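Local coordinates for UPF0749 protein MT1873 (Mycobacterium tuberculosis, PDB 3GMG) that is of unknown function but belongs to the UPF0749 (DUF881) family and is probably membrane-associated, this chain being the C-terminal part of the longer protein, at residues Val31-Pro36 / Leu107-Pro112; Ile40-Pro45 / Pro102-Leu107; Ala66-Ile71 / Val144-Leu149; Ser77-Val82 / Ala148-Lys153. One frame throughout, in Å; residues are numbered along the deposited sequence.

The chain builds an antiparallel five-stranded sheet in the order 77-79, 68-72, 104-109, 37-43, 135-141, and all four contacts touch it. Contact 2 is a pairing within the sheet; contacts 1 and 3, whose centres lie about 6 Å apart, dock the two-stranded pair 33-35/143-146 across one face. Contact 4 carries the chain after that pair past strand 77-79; its centre is about 9 Å from that of contact 3 and about 19 Å from that of contact 2, across the chain's centre. In sequence contact 2 falls between the segments of contact 1, sharing Leu107 with the second; contacts 3 and 4 end together. Contacts 1 and 4 also border the second subunit.

Contact 1 (Val31-Pro36 / Leu107-Pro112); sequences VGATGP and LAIGDP
Pro36 and Ile109 have the nearest CA atoms, 5.6 Å apart, at a place where strand 33-35 crosses strand 107-109 at 73° and the chain turns a corner at Pro36. A single backbone hydrogen bond ties the segments, from Gly110 N to Pro36 O at 2.9 Å. The donor is tilted 27° from the carbonyl plane, and the same oxygen also receives a CA-H...O contact from Ile109 CA. Ile109 makes most of the apolar contact. With CG1 beside its own backbone N (chi1 -69°) and the chain extended beyond, Ile109 CD1 lies along the backbone of Ala33 to Gly35, 3.5 Å from Ala33 O and 3.9 Å from Ala33 CB. The other branch, CG2, fits against Pro36 O and Gly35 CA, on the side where a side chain at residue 35 would have pointed. Beyond the hydrogen bond, the two proline rings touch, Pro36 CB to Pro112 CG at 3.9 Å. Asp111 stands at the N-cap of the helix that starts at Pro112: its side chain caps a backbone N there, and OD2 also hydrogen-bonds to Thr114 OG1. Ile109 packs further against Ala68 and Val146 of its own chain and Tyr157 of the second subunit, and Ala33 against Ile26 of helix 20-27.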
loop_
_atom_site.group_PDB
_atom_site.type_symbol
_atom_site.label_atom_id
_atom_site.label_comp_id
_atom_site.label_asym_id
_atom_site.label_seq_id
_atom_site.Cartn_x
_atom_site.Cartn_y
_atom_site.Cartn_z
ATOM N N VAL A 31 -4.742 -8.210 14.156
ATOM C CA VAL A 31 -5.819 -8.461 15.107
ATOM C C VAL A 31 -7.032 -7.627 14.723
ATOM O O VAL A 31 -6.941 -6.682 13.927
ATOM C CB VAL A 31 -5.401 -8.102 16.535
ATOM C CG1 VAL A 31 -4.169 -8.941 16.954
ATOM C CG2 VAL A 31 -5.123 -6.611 16.666
ATOM N N GLY A 32 -8.165 -8.004 15.295
ATOM C CA GLY A 32 -9.395 -7.266 15.116
ATOM C C GLY A 32 -9.374 -5.899 15.763
ATOM O O GLY A 32 -8.506 -5.589 16.594
ATOM N N ALA A 33 -10.340 -5.081 15.388
ATOM C CA ALA A 33 -10.505 -3.743 15.931
ATOM C C ALA A 33 -11.973 -3.422 16.088
ATOM O O ALA A 33 -12.829 -3.990 15.407
ATOM C CB ALA A 33 -9.862 -2.732 15.019
ATOM N N THR A 34 -12.246 -2.510 16.998
ATOM C CA THR A 34 -13.578 -2.000 17.215
ATOM C C THR A 34 -13.533 -0.495 17.476
ATOM O O THR A 34 -12.520 0.046 17.959
ATOM C CB THR A 34 -14.250 -2.753 18.389
ATOM O OG1 THR A 34 -15.605 -2.345 18.504
ATOM C CG2 THR A 34 -13.532 -2.504 19.703
ATOM N N GLY A 35 -14.588 0.203 17.116
ATOM C CA GLY A 35 -14.723 1.616 17.360
ATOM C C GLY A 35 -15.887 2.175 16.577
ATOM O O GLY A 35 -16.595 1.420 15.885
ATOM N N PRO A 36 -16.127 3.480 16.645
ATOM C CA PRO A 36 -17.183 4.060 15.837
ATOM C C PRO A 36 -16.858 3.929 14.365
ATOM O O PRO A 36 -15.699 3.760 14.007
ATOM C CB PRO A 36 -17.182 5.533 16.254
ATOM C CG PRO A 36 -15.851 5.760 16.795
ATOM C CD PRO A 36 -15.379 4.502 17.398
ATOM N N LEU A 107 -17.317 -2.477 6.180
ATOM C CA LEU A 107 -17.241 -1.955 7.553
ATOM C C LEU A 107 -15.997 -1.108 7.653
ATOM O O LEU A 107 -14.938 -1.505 7.198
ATOM C CB LEU A 107 -17.150 -3.091 8.558
ATOM C CG LEU A 107 -18.236 -4.162 8.482
ATOM C CD1 LEU A 107 -17.885 -5.333 9.371
ATOM C CD2 LEU A 107 -19.558 -3.571 8.952
ATOM N N ALA A 108 -16.118 0.077 8.218
ATOM C CA ALA A 108 -14.964 0.969 8.392
ATOM C C ALA A 108 -15.046 1.658 9.743
ATOM O O ALA A 108 -16.105 2.142 10.132
ATOM C CB ALA A 108 -14.905 1.987 7.320
ATOM N N ILE A 109 -13.922 1.690 10.436
ATOM C CA ILE A 109 -13.798 2.342 11.738
ATOM C C ILE A 109 -13.150 3.695 11.545
ATOM O O ILE A 109 -12.092 3.795 10.918
ATOM C CB ILE A 109 -13.007 1.483 12.721
ATOM C CG1 ILE A 109 -13.804 0.223 13.113
ATOM C CG2 ILE A 109 -12.662 2.279 14.001
ATOM C CD1 ILE A 109 -12.999 -0.851 13.812
ATOM N N GLY A 110 -13.797 4.729 12.054
ATOM C CA GLY A 110 -13.338 6.122 11.903
ATOM C C GLY A 110 -14.415 7.071 12.378
ATOM O O GLY A 110 -15.404 6.630 12.960
ATOM N N ASP A 111 -14.268 8.374 12.128
ATOM C CA ASP A 111 -15.313 9.335 12.496
ATOM C C ASP A 111 -16.538 9.125 11.598
ATOM O O ASP A 111 -16.477 9.368 10.389
ATOM C CB ASP A 111 -14.821 10.783 12.384
ATOM C CG ASP A 111 -15.877 11.762 12.780
ATOM O OD1 ASP A 111 -16.310 11.685 13.947
ATOM O OD2 ASP A 111 -16.321 12.554 11.916
ATOM N N PRO A 112 -17.667 8.684 12.182
ATOM C CA PRO A 112 -18.798 8.312 11.303
ATOM C C PRO A 112 -19.317 9.421 10.365
ATOM O O PRO A 112 -19.544 9.165 9.189
ATOM C CB PRO A 112 -19.868 7.807 12.299
ATOM C CG PRO A 112 -19.131 7.388 13.455
ATOM C CD PRO A 112 -17.978 8.356 13.583
#

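Contact 2 (Ile40-Pro45 / Pro102-Leu107)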
loop_
_atom_site.group_PDB
_atom_site.type_symbol
_atom_site.label_atom_id
_atom_site.label_comp_id
_atom_site.label_asym_id
_atom_site.label_seq_id
_atom_site.Cartn_x
_atom_site.Cartn_y
_atom_site.Cartn_z
ATOM N N ILE A 40 -21.477 0.131 5.172
ATOM C CA ILE A 40 -21.895 0.495 3.838
ATOM C C ILE A 40 -22.423 -0.755 3.172
ATOM O O ILE A 40 -21.714 -1.753 3.095
ATOM C CB ILE A 40 -20.707 1.014 3.012
ATOM C CG1 ILE A 40 -20.045 2.198 3.732
ATOM C CG2 ILE A 40 -21.154 1.385 1.586
ATOM C CD1 ILE A 40 -18.637 2.452 3.335
ATOM N N THR A 41 -23.667 -0.708 2.721
ATOM C CA THR A 41 -24.254 -1.805 1.949
ATOM C C THR A 41 -24.329 -1.396 0.482
ATOM O O THR A 41 -24.765 -0.288 0.168
ATOM C CB THR A 41 -25.639 -2.132 2.442
ATOM O OG1 THR A 41 -25.582 -2.438 3.835
ATOM C CG2 THR A 41 -26.206 -3.307 1.667
ATOM N N ILE A 42 -23.879 -2.277 -0.407
ATOM C CA ILE A 42 -23.984 -2.055 -1.846
ATOM C C ILE A 42 -24.824 -3.180 -2.448
ATOM O O ILE A 42 -24.412 -4.353 -2.417
ATOM C CB ILE A 42 -22.605 -2.026 -2.540
ATOM C CG1 ILE A 42 -21.792 -0.841 -2.020
ATOM C CG2 ILE A 42 -22.800 -1.884 -4.053
ATOM C CD1 ILE A 42 -20.387 -0.734 -2.570
ATOM N N ASP A 43 -26.007 -2.819 -2.924
ATOM C CA ASP A 43 -26.838 -3.743 -3.684
ATOM C C ASP A 43 -26.551 -3.504 -5.158
ATOM O O ASP A 43 -26.563 -2.356 -5.628
ATOM C CB ASP A 43 -28.315 -3.529 -3.371
ATOM C CG ASP A 43 -29.185 -4.689 -3.850
ATOM O OD1 ASP A 43 -28.972 -5.841 -3.396
ATOM O OD2 ASP A 43 -30.091 -4.442 -4.653
ATOM N N ASP A 44 -26.291 -4.591 -5.879
ATOM C CA ASP A 44 -25.862 -4.532 -7.276
ATOM C C ASP A 44 -26.659 -5.554 -8.090
ATOM O O ASP A 44 -26.126 -6.606 -8.458
ATOM C CB ASP A 44 -24.373 -4.827 -7.369
ATOM C CG ASP A 44 -23.814 -4.656 -8.771
ATOM O OD1 ASP A 44 -24.465 -3.987 -9.605
ATOM O OD2 ASP A 44 -22.723 -5.181 -9.029
ATOM N N PRO A 45 -27.925 -5.229 -8.372
ATOM C CA PRO A 45 -28.808 -6.202 -9.040
ATOM C C PRO A 45 -28.516 -6.491 -10.517
ATOM O O PRO A 45 -29.036 -7.490 -11.045
ATOM C CB PRO A 45 -30.181 -5.563 -8.876
ATOM C CG PRO A 45 -29.899 -4.109 -8.858
ATOM C CD PRO A 45 -28.653 -3.994 -8.034
ATOM N N PRO A 102 -22.254 -9.810 -4.994
ATOM C CA PRO A 102 -23.136 -8.878 -4.285
ATOM C C PRO A 102 -24.375 -9.553 -3.683
ATOM O O PRO A 102 -24.777 -10.650 -4.142
ATOM C CB PRO A 102 -23.526 -7.854 -5.354
ATOM C CG PRO A 102 -23.370 -8.616 -6.643
ATOM C CD PRO A 102 -22.260 -9.590 -6.453
ATOM N N PRO A 103 -24.997 -8.928 -2.675
ATOM C CA PRO A 103 -24.643 -7.600 -2.144
ATOM C C PRO A 103 -23.386 -7.619 -1.285
ATOM O O PRO A 103 -23.015 -8.655 -0.744
ATOM C CB PRO A 103 -25.872 -7.206 -1.320
ATOM C CG PRO A 103 -26.492 -8.502 -0.917
ATOM C CD PRO A 103 -26.218 -9.460 -2.045
ATOM N N TYR A 104 -22.732 -6.463 -1.210
ATOM C CA TYR A 104 -21.516 -6.308 -0.422
ATOM C C TYR A 104 -21.793 -5.469 0.822
ATOM O O TYR A 104 -22.666 -4.604 0.809
ATOM C CB TYR A 104 -20.421 -5.606 -1.244
ATOM C CG TYR A 104 -20.176 -6.184 -2.638
ATOM C CD1 TYR A 104 -20.510 -5.469 -3.780
ATOM C CD2 TYR A 104 -19.578 -7.418 -2.796
ATOM C CE1 TYR A 104 -20.281 -5.993 -5.049
ATOM C CE2 TYR A 104 -19.345 -7.948 -4.047
ATOM C CZ TYR A 104 -19.702 -7.249 -5.158
ATOM O OH TYR A 104 -19.438 -7.795 -6.406
ATOM N N SER A 105 -21.007 -5.709 1.863
ATOM C CA SER A 105 -21.052 -4.893 3.092
ATOM C C SER A 105 -19.633 -4.466 3.391
ATOM O O SER A 105 -18.731 -5.299 3.432
ATOM C CB SER A 105 -21.614 -5.724 4.259
ATOM O OG SER A 105 -21.975 -4.907 5.371
ATOM N N ILE A 106 -19.420 -3.168 3.571
ATOM C CA ILE A 106 -18.095 -2.661 3.908
ATOM C C ILE A 106 -18.176 -2.030 5.279
ATOM O O ILE A 106 -19.012 -1.165 5.503
ATOM C CB ILE A 106 -17.558 -1.651 2.877
ATOM C CG1 ILE A 106 -17.541 -2.278 1.469
ATOM C CG2 ILE A 106 -16.167 -1.169 3.282
ATOM C CD1 ILE A 106 -18.779 -1.968 0.637
ATOM N N LEU A 107 -17.317 -2.477 6.180
ATOM C CA LEU A 107 -17.241 -1.955 7.553
ATOM C C LEU A 107 -15.997 -1.108 7.653
ATOM O O LEU A 107 -14.938 -1.505 7.198
ATOM C CB LEU A 107 -17.150 -3.091 8.558
ATOM C CG LEU A 107 -18.236 -4.162 8.482
ATOM C CD1 LEU A 107 -17.885 -5.333 9.371
ATOM C CD2 LEU A 107 -19.558 -3.571 8.952
HETATM O O HOH W 1 -24.693 -4.664 4.943
HETATM O O HOH W 2 -20.308 -6.479 -8.549
#
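Ile40, Ile42, Tyr104 and Ile106 meet on one face of an antiparallel strand pair, 40-43 with 104-107, inside the five-stranded sheet. Ile40/Ile106 and Ile42/Tyr104 are hydrogen-bonded pairs, each with two N-H...O=C bonds, the shortest being Ile106 N to Ile40 O at 2.7 Å; between them Thr41 and Ser105 form the non-hydrogen-bonded pair. The side chain of Ile106 can be followed outward. Ile106 CB faces Ile40 CB at 4.1 Å. The CG2 branch, anti to its backbone N, turns instead toward the carbonyl of Gln70 on the next strand. CG1 lies beside the backbone N, anti to the carbonyl carbon, and an unusual chi2 of 95° swings Ile106 CD1 back over the pair, where it meets Ile42 CD1 at 3.8 Å and lies equally near Ile40 O. Helix 51-63 covers this face, with Leu61 on both Ile40 and Ile106 and Val57 on Ile42. Past the strand ends, a cis peptide joins Pro102 to Pro103, and Pro102 CB rests on Asp44 CB at 3.7 Å. Pro102 CA lies over the centre of the Tyr104 ring, while Ile42 CB sits at the ring's edge. On the other face one water joins Thr41 OG1 to Ser105 OG. The Asp44 carboxylate accepts bonds from Gly48 N and Val49 N; Asp44 OD2 also accepts one of 2.8 Å from a second water, which in turn accepts from Tyr104 OH at 2.7 Å.

Contact 3 (Ala66-Ile71 / Val144-Leu149); sequences AEAIQI and VDVTAL
The two-stranded pair 33-35/143-146 lies across one face of the main sheet, and here its strand end at Val146, with the loop that follows, is joined to Ala68 and Gln70 of strand 68-72. Gln70 does most of the work. CG stands anti to the backbone N and the chain stays extended, which carries the amide across to the backbone of 147-148. There Gln70 OE1 accepts two N-H groups: Ala148 N at 2.9 Å in a nearly straight bond of 168°, and Thr147 N at the same distance but at only 124°, a weak bond. Ala148 N approaches from well above the amide carbonyl plane. Two successive N-H groups of the loop thus converge on one buried side-chain oxygen, one in a good bond and one in a weak one. Ala148 CB presses close against the same amide, 3.5 Å from Gln70 CD.

The strand axes cross at 78° and come within 7.5 Å, as expected of layers packed face to face rather than of neighbours in a sheet; side chains fill the gap. Val146 points its isopropyl group into it, Val146 CG2 meeting Ala68 CB at 4.1 Å and CG1 lying against Gln70 CB and OE1, while Ile109 and Arg79 flank it from the adjoining strands. The nitrogen end of the amide is fixed by Asn72 OD1, to which Gln70 NE2 donates. A water donates to Asp145 O at 2.8 Å, hydrogen-bonds to Thr147 OG1 at 2.9 Å, and accepts a weak bond of 3.3 Å from Gln70 NE2.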
loop_
_atom_site.group_PDB
_atom_site.type_symbol
_atom_site.label_atom_id
_atom_site.label_comp_id
_atom_site.label_asym_id
_atom_site.label_seq_id
_atom_site.Cartn_x
_atom_site.Cartn_y
_atom_site.Cartn_z
ATOM N N ALA A 66 -10.354 6.375 7.735
ATOM C CA ALA A 66 -10.606 5.028 8.193
ATOM C C ALA A 66 -9.374 4.341 8.723
ATOM O O ALA A 66 -8.319 4.348 8.068
ATOM C CB ALA A 66 -11.239 4.169 7.079
ATOM N N GLU A 67 -9.493 3.735 9.891
ATOM C CA GLU A 67 -8.381 3.056 10.566
ATOM C C GLU A 67 -8.413 1.532 10.460
ATOM O O GLU A 67 -7.439 0.847 10.801
ATOM C CB GLU A 67 -8.328 3.504 12.037
ATOM C CG GLU A 67 -8.096 5.011 12.127
ATOM C CD GLU A 67 -8.078 5.562 13.538
ATOM O OE1 GLU A 67 -8.457 4.827 14.467
ATOM O OE2 GLU A 67 -7.645 6.736 13.713
ATOM N N ALA A 68 -9.554 0.983 10.017
ATOM C CA ALA A 68 -9.691 -0.422 9.744
ATOM C C ALA A 68 -10.842 -0.536 8.771
ATOM O O ALA A 68 -11.820 0.199 8.878
ATOM C CB ALA A 68 -9.976 -1.222 11.034
ATOM N N ILE A 69 -10.710 -1.439 7.796
ATOM C CA ILE A 69 -11.736 -1.668 6.779
ATOM C C ILE A 69 -11.858 -3.161 6.534
ATOM O O ILE A 69 -10.850 -3.868 6.425
ATOM C CB ILE A 69 -11.416 -0.945 5.439
ATOM C CG1 ILE A 69 -11.259 0.561 5.664
ATOM C CG2 ILE A 69 -12.519 -1.180 4.383
ATOM C CD1 ILE A 69 -10.758 1.306 4.411
ATOM N N GLN A 70 -13.099 -3.636 6.450
ATOM C CA GLN A 70 -13.389 -5.023 6.112
ATOM C C GLN A 70 -14.438 -5.051 5.020
ATOM O O GLN A 70 -15.409 -4.318 5.067
ATOM C CB GLN A 70 -13.920 -5.730 7.353
ATOM C CG GLN A 70 -14.246 -7.192 7.187
ATOM C CD GLN A 70 -14.539 -7.854 8.506
ATOM O OE1 GLN A 70 -13.812 -7.685 9.497
ATOM N NE2 GLN A 70 -15.585 -8.662 8.522
ATOM N N ILE A 71 -14.244 -5.908 4.017
ATOM C CA ILE A 71 -15.234 -6.086 2.946
ATOM C C ILE A 71 -15.854 -7.470 3.090
ATOM O O ILE A 71 -15.127 -8.450 3.121
ATOM C CB ILE A 71 -14.588 -5.935 1.567
ATOM C CG1 ILE A 71 -13.969 -4.539 1.441
ATOM C CG2 ILE A 71 -15.622 -6.162 0.455
ATOM C CD1 ILE A 71 -13.119 -4.343 0.210
ATOM N N VAL A 144 -18.607 -0.394 15.440
ATOM C CA VAL A 144 -18.437 -1.302 14.317
ATOM C C VAL A 144 -17.297 -2.240 14.680
ATOM O O VAL A 144 -16.288 -1.788 15.240
ATOM C CB VAL A 144 -18.064 -0.478 13.070
ATOM C CG1 VAL A 144 -17.613 -1.387 11.914
ATOM C CG2 VAL A 144 -19.221 0.424 12.650
ATOM N N ASP A 145 -17.432 -3.531 14.398
ATOM C CA ASP A 145 -16.378 -4.508 14.670
ATOM C C ASP A 145 -15.753 -5.030 13.384
ATOM O O ASP A 145 -16.459 -5.491 12.497
ATOM C CB ASP A 145 -16.907 -5.709 15.464
ATOM C CG ASP A 145 -17.334 -5.359 16.899
ATOM O OD1 ASP A 145 -17.201 -4.209 17.352
ATOM O OD2 ASP A 145 -17.833 -6.289 17.569
ATOM N N VAL A 146 -14.431 -4.923 13.289
ATOM C CA VAL A 146 -13.658 -5.432 12.170
ATOM C C VAL A 146 -12.868 -6.608 12.699
ATOM O O VAL A 146 -11.869 -6.426 13.400
ATOM C CB VAL A 146 -12.731 -4.341 11.577
ATOM C CG1 VAL A 146 -11.719 -4.962 10.600
ATOM C CG2 VAL A 146 -13.578 -3.268 10.892
ATOM N N THR A 147 -13.313 -7.815 12.397
ATOM C CA THR A 147 -12.733 -9.001 13.014
ATOM C C THR A 147 -11.922 -9.860 12.051
ATOM O O THR A 147 -11.178 -10.742 12.497
ATOM C CB THR A 147 -13.838 -9.884 13.670
ATOM O OG1 THR A 147 -14.753 -10.319 12.666
ATOM C CG2 THR A 147 -14.585 -9.112 14.738
ATOM N N ALA A 148 -12.064 -9.632 10.742
ATOM C CA ALA A 148 -11.267 -10.349 9.767
ATOM C C ALA A 148 -9.803 -9.973 9.939
ATOM O O ALA A 148 -9.502 -8.840 10.255
ATOM C CB ALA A 148 -11.744 -10.018 8.337
ATOM N N LEU A 149 -8.908 -10.928 9.684
ATOM C CA LEU A 149 -7.475 -10.728 9.816
ATOM C C LEU A 149 -6.775 -10.887 8.476
ATOM O O LEU A 149 -7.225 -11.632 7.605
ATOM C CB LEU A 149 -6.887 -11.737 10.812
ATOM C CG LEU A 149 -7.566 -11.813 12.179
ATOM C CD1 LEU A 149 -6.862 -12.871 13.037
ATOM C CD2 LEU A 149 -7.604 -10.459 12.892
HETATM O O HOH W 3 -16.435 -8.145 11.660
#

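Contact 4 (Ser77-Val82 / Ala148-Lys153)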
loop_
_atom_site.group_PDB
_atom_site.type_symbol
_atom_site.label_atom_id
_atom_site.label_comp_id
_atom_site.label_asym_id
_atom_site.label_seq_id
_atom_site.Cartn_x
_atom_site.Cartn_y
_atom_site.Cartn_z
ATOM N N SER A 77 -15.258 -12.789 4.140
ATOM C CA SER A 77 -14.777 -11.505 4.679
ATOM C C SER A 77 -13.313 -11.291 4.319
ATOM O O SER A 77 -12.531 -12.239 4.303
ATOM C CB SER A 77 -14.951 -11.446 6.191
ATOM O OG SER A 77 -16.297 -11.685 6.551
ATOM N N VAL A 78 -12.939 -10.046 4.041
ATOM C CA VAL A 78 -11.558 -9.689 3.749
ATOM C C VAL A 78 -11.185 -8.460 4.570
ATOM O O VAL A 78 -11.873 -7.457 4.535
ATOM C CB VAL A 78 -11.350 -9.382 2.267
ATOM C CG1 VAL A 78 -9.871 -9.069 1.991
ATOM C CG2 VAL A 78 -11.807 -10.565 1.401
ATOM N N ARG A 79 -10.099 -8.565 5.323
ATOM C CA ARG A 79 -9.514 -7.436 6.027
ATOM C C ARG A 79 -8.665 -6.662 5.048
ATOM O O ARG A 79 -7.723 -7.200 4.474
ATOM C CB ARG A 79 -8.636 -7.939 7.177
ATOM C CG ARG A 79 -7.959 -6.819 7.976
ATOM C CD ARG A 79 -8.980 -5.921 8.681
ATOM N NE ARG A 79 -8.339 -5.021 9.641
ATOM C CZ ARG A 79 -7.956 -5.349 10.867
ATOM N NH1 ARG A 79 -7.336 -4.432 11.625
ATOM N NH2 ARG A 79 -8.145 -6.579 11.334
ATOM N N VAL A 80 -8.999 -5.404 4.843
ATOM C CA VAL A 80 -8.259 -4.573 3.903
ATOM C C VAL A 80 -6.930 -4.158 4.498
ATOM O O VAL A 80 -6.823 -3.865 5.684
ATOM C CB VAL A 80 -9.067 -3.317 3.503
ATOM C CG1 VAL A 80 -8.255 -2.384 2.611
ATOM C CG2 VAL A 80 -10.334 -3.725 2.780
ATOM N N GLY A 81 -5.902 -4.169 3.648
ATOM C CA GLY A 81 -4.602 -3.616 4.004
ATOM C C GLY A 81 -4.038 -2.788 2.874
ATOM O O GLY A 81 -4.654 -2.628 1.819
ATOM N N VAL A 82 -2.827 -2.284 3.098
ATOM C CA VAL A 82 -2.227 -1.303 2.198
ATOM C C VAL A 82 -2.027 -1.852 0.783
ATOM O O VAL A 82 -2.185 -1.124 -0.191
ATOM C CB VAL A 82 -0.902 -0.752 2.786
ATOM C CG1 VAL A 82 0.124 -1.874 2.956
ATOM C CG2 VAL A 82 -0.364 0.375 1.909
ATOM N N ALA A 148 -12.064 -9.632 10.742
ATOM C CA ALA A 148 -11.267 -10.349 9.767
ATOM C C ALA A 148 -9.803 -9.973 9.939
ATOM O O ALA A 148 -9.502 -8.840 10.255
ATOM C CB ALA A 148 -11.744 -10.018 8.337
ATOM N N LEU A 149 -8.908 -10.928 9.684
ATOM C CA LEU A 149 -7.475 -10.728 9.816
ATOM C C LEU A 149 -6.775 -10.887 8.476
ATOM O O LEU A 149 -7.225 -11.632 7.605
ATOM C CB LEU A 149 -6.887 -11.737 10.812
ATOM C CG LEU A 149 -7.566 -11.813 12.179
ATOM C CD1 LEU A 149 -6.862 -12.871 13.037
ATOM C CD2 LEU A 149 -7.604 -10.459 12.892
ATOM N N ARG A 150 -5.661 -10.180 8.311
ATOM C CA ARG A 150 -4.852 -10.343 7.109
ATOM C C ARG A 150 -3.974 -11.575 7.209
ATOM O O ARG A 150 -3.549 -11.951 8.301
ATOM C CB ARG A 150 -3.990 -9.116 6.877
ATOM C CG ARG A 150 -4.809 -7.893 6.578
ATOM C CD ARG A 150 -4.035 -6.943 5.720
ATOM N NE ARG A 150 -4.124 -7.309 4.307
ATOM C CZ ARG A 150 -3.215 -7.005 3.388
ATOM N NH1 ARG A 150 -2.096 -6.356 3.724
ATOM N NH2 ARG A 150 -3.416 -7.383 2.128
ATOM N N GLN A 151 -3.719 -12.177 6.046
ATOM C CA GLN A 151 -2.936 -13.394 5.923
ATOM C C GLN A 151 -1.662 -13.094 5.121
ATOM O O GLN A 151 -1.700 -13.062 3.894
ATOM C CB GLN A 151 -3.774 -14.470 5.223
ATOM C CG GLN A 151 -5.077 -14.828 5.950
ATOM C CD GLN A 151 -4.842 -15.353 7.366
ATOM O OE1 GLN A 151 -5.479 -14.905 8.323
ATOM N NE2 GLN A 151 -3.924 -16.308 7.499
ATOM N N PRO A 152 -0.529 -12.884 5.809
ATOM C CA PRO A 152 0.707 -12.471 5.138
ATOM C C PRO A 152 1.372 -13.600 4.352
ATOM O O PRO A 152 1.242 -14.761 4.730
ATOM C CB PRO A 152 1.606 -12.088 6.308
ATOM C CG PRO A 152 1.206 -13.031 7.379
ATOM C CD PRO A 152 -0.286 -13.214 7.226
ATOM N N LYS A 153 2.068 -13.257 3.268
ATOM C CA LYS A 153 2.926 -14.219 2.570
ATOM C C LYS A 153 4.221 -14.357 3.369
ATOM O O LYS A 153 4.621 -13.433 4.065
ATOM C CB LYS A 153 3.199 -13.773 1.132
HETATM O O HOH W 4 -8.872 -11.236 5.495
HETATM O O HOH W 5 -6.194 -8.922 3.047
#
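Arg79 leaves its backbone with CG anti to N, then bends at chi2 (63°), and that bend curls its side chain round the carbonyl of Ala148. It belongs to strand 77-79, an outermost strand of the five-stranded sheet within this chain, along which the irregular chain 148-153 runs. Arg79 NH2 donates to Ala148 O at 2.8 Å; the oxygen lies in the guanidinium plane at its edge, and the donor sits nearly along the C=O axis. CB, CG and CD of Arg79 wrap the same oxygen, Arg79 CB to Ala148 O being 3.3 Å, and NH2 also reaches Val31 O, joining three parts of the chain. Ala148 CB packs against Ser77 CB and Arg79 CB. Further on, the two arginine side chains cross at about a right angle, Arg79 CG to Arg150 CG at 3.6 Å. Arg150 turns at chi3 (83°), and Gly81 CA sits 3.5 Å from the Arg150 guanidinium plane, toward the rim of one face, a closeness possible because Gly81 has no CB on the side facing NH1. That NH1 forms a salt bridge with Asp83. One water links Arg79 N to Leu149 O; another donates to Arg79 O at 2.7 Å and accepts from Arg150 NE at 2.9 Å.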